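Local coordinates for protein transcription factor MBP1 (Magnaporthe oryzae, PDB 4UX5) that binds DNA through an N-terminal winged helix-turn-helix domain and probably acts as a transcriptional activator of RNA polymerase II genes, at residues A[47-52]-A[97-102]. Sequence-based numbering, arbitrary orientation.
Sequences INATHI and EALAHR. With nucleotides of chain C.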
loop_
_atom_site.group_PDB
_atom_site.type_symbol
_atom_site.label_atom_id
_atom_site.label_comp_id
_atom_site.label_asym_id
_atom_site.label_seq_id
_atom_site.Cartn_x
_atom_site.Cartn_y
_atom_site.Cartn_z
ATOM N N ILE A 47 4.944 0.659 -16.455
ATOM C CA ILE A 47 6.103 -0.158 -16.126
ATOM C C ILE A 47 6.484 0.002 -14.653
ATOM O O ILE A 47 6.219 1.039 -14.044
ATOM C CB ILE A 47 7.303 0.199 -17.040
ATOM C CG1 ILE A 47 8.381 -0.884 -16.978
ATOM C CG2 ILE A 47 7.859 1.577 -16.694
ATOM C CD1 ILE A 47 9.335 -0.859 -18.148
ATOM N N ASN A 48 7.085 -1.038 -14.085
ATOM C CA ASN A 48 7.456 -1.045 -12.673
ATOM C C ASN A 48 8.744 -0.262 -12.421
ATOM O O ASN A 48 9.837 -0.727 -12.747
ATOM C CB ASN A 48 7.604 -2.487 -12.180
ATOM C CG ASN A 48 7.571 -2.599 -10.665
ATOM O OD1 ASN A 48 8.179 -1.802 -9.955
ATOM N ND2 ASN A 48 6.849 -3.596 -10.164
ATOM N N ALA A 49 8.608 0.924 -11.836
ATOM C CA ALA A 49 9.753 1.795 -11.581
ATOM C C ALA A 49 10.672 1.219 -10.510
ATOM O O ALA A 49 11.866 1.511 -10.485
ATOM C CB ALA A 49 9.282 3.183 -11.177
ATOM N N THR A 50 10.110 0.402 -9.626
ATOM C CA THR A 50 10.893 -0.235 -8.574
ATOM C C THR A 50 11.817 -1.290 -9.173
ATOM O O THR A 50 12.951 -1.457 -8.729
ATOM C CB THR A 50 9.987 -0.879 -7.503
ATOM O OG1 THR A 50 9.011 0.074 -7.070
ATOM C CG2 THR A 50 10.803 -1.340 -6.306
ATOM N N HIS A 51 11.326 -1.993 -10.189
ATOM C CA HIS A 51 12.134 -2.972 -10.910
ATOM C C HIS A 51 13.284 -2.300 -11.655
ATOM O O HIS A 51 14.381 -2.849 -11.751
ATOM C CB HIS A 51 11.276 -3.761 -11.903
ATOM C CG HIS A 51 10.275 -4.668 -11.259
ATOM N ND1 HIS A 51 9.315 -5.344 -11.980
ATOM C CD2 HIS A 51 10.084 -5.017 -9.964
ATOM C CE1 HIS A 51 8.575 -6.066 -11.160
ATOM N NE2 HIS A 51 9.022 -5.886 -9.929
ATOM N N ILE A 52 13.017 -1.112 -12.192
ATOM C CA ILE A 52 14.019 -0.366 -12.945
ATOM C C ILE A 52 15.151 0.091 -12.033
ATOM O O ILE A 52 16.323 -0.122 -12.334
ATOM C CB ILE A 52 13.400 0.858 -13.652
ATOM C CG1 ILE A 52 12.344 0.412 -14.667
ATOM C CG2 ILE A 52 14.479 1.682 -14.334
ATOM C CD1 ILE A 52 11.638 1.557 -15.360
ATOM N N GLU A 97 10.834 5.212 -19.320
ATOM C CA GLU A 97 11.964 5.405 -20.223
ATOM C C GLU A 97 12.819 6.579 -19.767
ATOM O O GLU A 97 14.047 6.516 -19.807
ATOM C CB GLU A 97 11.479 5.624 -21.656
ATOM C CG GLU A 97 12.585 5.985 -22.635
ATOM C CD GLU A 97 12.131 5.930 -24.082
ATOM O OE1 GLU A 97 10.986 5.496 -24.330
ATOM O OE2 GLU A 97 12.920 6.317 -24.970
ATOM N N ALA A 98 12.158 7.646 -19.328
ATOM C CA ALA A 98 12.848 8.825 -18.821
ATOM C C ALA A 98 13.649 8.482 -17.571
ATOM O O ALA A 98 14.824 8.830 -17.457
ATOM C CB ALA A 98 11.854 9.936 -18.528
ATOM N N LEU A 99 13.000 7.787 -16.641
ATOM C CA LEU A 99 13.634 7.354 -15.400
ATOM C C LEU A 99 14.847 6.467 -15.661
ATOM O O LEU A 99 15.876 6.595 -14.998
ATOM C CB LEU A 99 12.628 6.606 -14.523
ATOM C CG LEU A 99 13.135 6.088 -13.176
ATOM C CD1 LEU A 99 13.426 7.244 -12.236
ATOM C CD2 LEU A 99 12.132 5.129 -12.554
ATOM N N ALA A 100 14.715 5.567 -16.629
ATOM C CA ALA A 100 15.786 4.640 -16.963
ATOM C C ALA A 100 16.983 5.384 -17.545
ATOM O O ALA A 100 18.133 5.022 -17.294
ATOM C CB ALA A 100 15.288 3.584 -17.937
ATOM N N HIS A 101 16.710 6.425 -18.324
ATOM C CA HIS A 101 17.771 7.257 -18.869
ATOM C C HIS A 101 18.470 8.033 -17.758
ATOM O O HIS A 101 19.692 7.967 -17.634
ATOM C CB HIS A 101 17.221 8.217 -19.927
ATOM C CG HIS A 101 17.036 7.591 -21.274
ATOM N ND1 HIS A 101 15.793 7.345 -21.820
ATOM C CD2 HIS A 101 17.938 7.154 -22.185
ATOM C CE1 HIS A 101 15.938 6.790 -23.008
ATOM N NE2 HIS A 101 17.231 6.661 -23.254
ATOM N N ARG A 102 17.686 8.743 -16.946
ATOM C CA ARG A 102 18.220 9.573 -15.862
ATOM C C ARG A 102 19.082 8.782 -14.882
ATOM O O ARG A 102 19.963 9.343 -14.231
ATOM C CB ARG A 102 17.085 10.262 -15.093
ATOM C CG ARG A 102 16.245 11.222 -15.920
ATOM C CD ARG A 102 15.458 12.180 -15.035
ATOM N NE ARG A 102 14.762 11.502 -13.942
ATOM C CZ ARG A 102 13.509 11.056 -14.009
ATOM N NH1 ARG A 102 12.806 11.204 -15.122
ATOM N NH2 ARG A 102 12.961 10.460 -12.959
ATOM P P DG C 10 8.425 0.299 -3.440
ATOM O OP1 DG C 10 8.314 1.010 -4.735
ATOM O OP2 DG C 10 9.755 -0.020 -2.874
ATOM O "O5'" DG C 10 7.585 1.137 -2.369
ATOM C "C5'" DG C 10 6.222 1.448 -2.631
ATOM C "C4'" DG C 10 5.446 1.643 -1.338
ATOM O "O4'" DG C 10 5.706 0.533 -0.436
ATOM C "C3'" DG C 10 5.792 2.908 -0.556
ATOM O "O3'" DG C 10 4.617 3.443 0.019
ATOM C "C2'" DG C 10 6.747 2.392 0.514
ATOM C "C1'" DG C 10 6.142 1.032 0.809
ATOM N N9 DG C 10 7.092 0.088 1.381
ATOM C C8 DG C 10 8.335 -0.231 0.892
ATOM N N7 DG C 10 8.968 -1.110 1.618
ATOM C C5 DG C 10 8.089 -1.391 2.655
ATOM C C6 DG C 10 8.228 -2.273 3.752
ATOM O O6 DG C 10 9.189 -3.003 4.031
ATOM N N1 DG C 10 7.101 -2.257 4.573
ATOM C C2 DG C 10 5.983 -1.487 4.357
ATOM N N2 DG C 10 4.996 -1.607 5.257
ATOM N N3 DG C 10 5.840 -0.657 3.331
ATOM C C4 DG C 10 6.929 -0.660 2.525
ATOM P P DC C 9 10.940 -5.265 -3.520
ATOM O OP1 DC C 9 11.101 -5.851 -4.871
ATOM O OP2 DC C 9 12.130 -4.967 -2.695
ATOM O "O5'" DC C 9 10.049 -3.941 -3.631
ATOM C "C5'" DC C 9 8.817 -3.976 -4.347
ATOM C "C4'" DC C 9 7.665 -3.476 -3.490
ATOM O "O4'" DC C 9 7.376 -4.434 -2.457
ATOM C "C3'" DC C 9 7.927 -2.184 -2.742
ATOM O "O3'" DC C 9 7.612 -1.079 -3.576
ATOM C "C2'" DC C 9 6.969 -2.275 -1.545
ATOM C "C1'" DC C 9 6.700 -3.781 -1.403
ATOM N N1 DC C 9 7.166 -4.369 -0.107
ATOM C C2 DC C 9 6.261 -4.534 0.951
ATOM O O2 DC C 9 5.086 -4.177 0.805
ATOM N N3 DC C 9 6.701 -5.076 2.113
ATOM C C4 DC C 9 7.974 -5.447 2.236
ATOM N N4 DC C 9 8.359 -5.977 3.400
ATOM C C5 DC C 9 8.910 -5.291 1.172
ATOM C C6 DC C 9 8.467 -4.755 0.029
#
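Leu-99 lays one methyl of its fork, CD2, against the CB of Ala-49, 3.7 Å away. Its CG stands anti to the backbone N (chi1 -180°), which carries the fork out from helix 93-102 to the first turn of helix 49-55. A looser contact lies beside it, where the CG2 branch of Ile-52 comes to 4.2 Å from the CB of Ala-100. All four residues are buried, and Phe-113 of helix 110-114 also packs on Ile-52 and Ala-100. Such apolar packing joins two helices of the winged helix-turn-helix fold, here in the DNA-binding KilA-N domain, and the short helix it backs meets the DNA backbone through Thr-50. This residue, whose CB points away from 97-102, donates from OG1 to OP1 of DG10 of chain C over 2.6 Å; the same OG1 is hydrogen-bonded to the backbone N of Thr-89. Asn-48 is the N-cap: its OD1 accepts from His-51 N at 3.2 Å, the donor sitting well above the carbonyl plane, and weakly from Thr-50 N at 2.9 Å. The ND2 of Asn-48, hydrogen-bonded to Gln-87 O, hangs over the rim of one face of the His-51 ring, whose ND1 is hydrogen-bonded to Met-39 N.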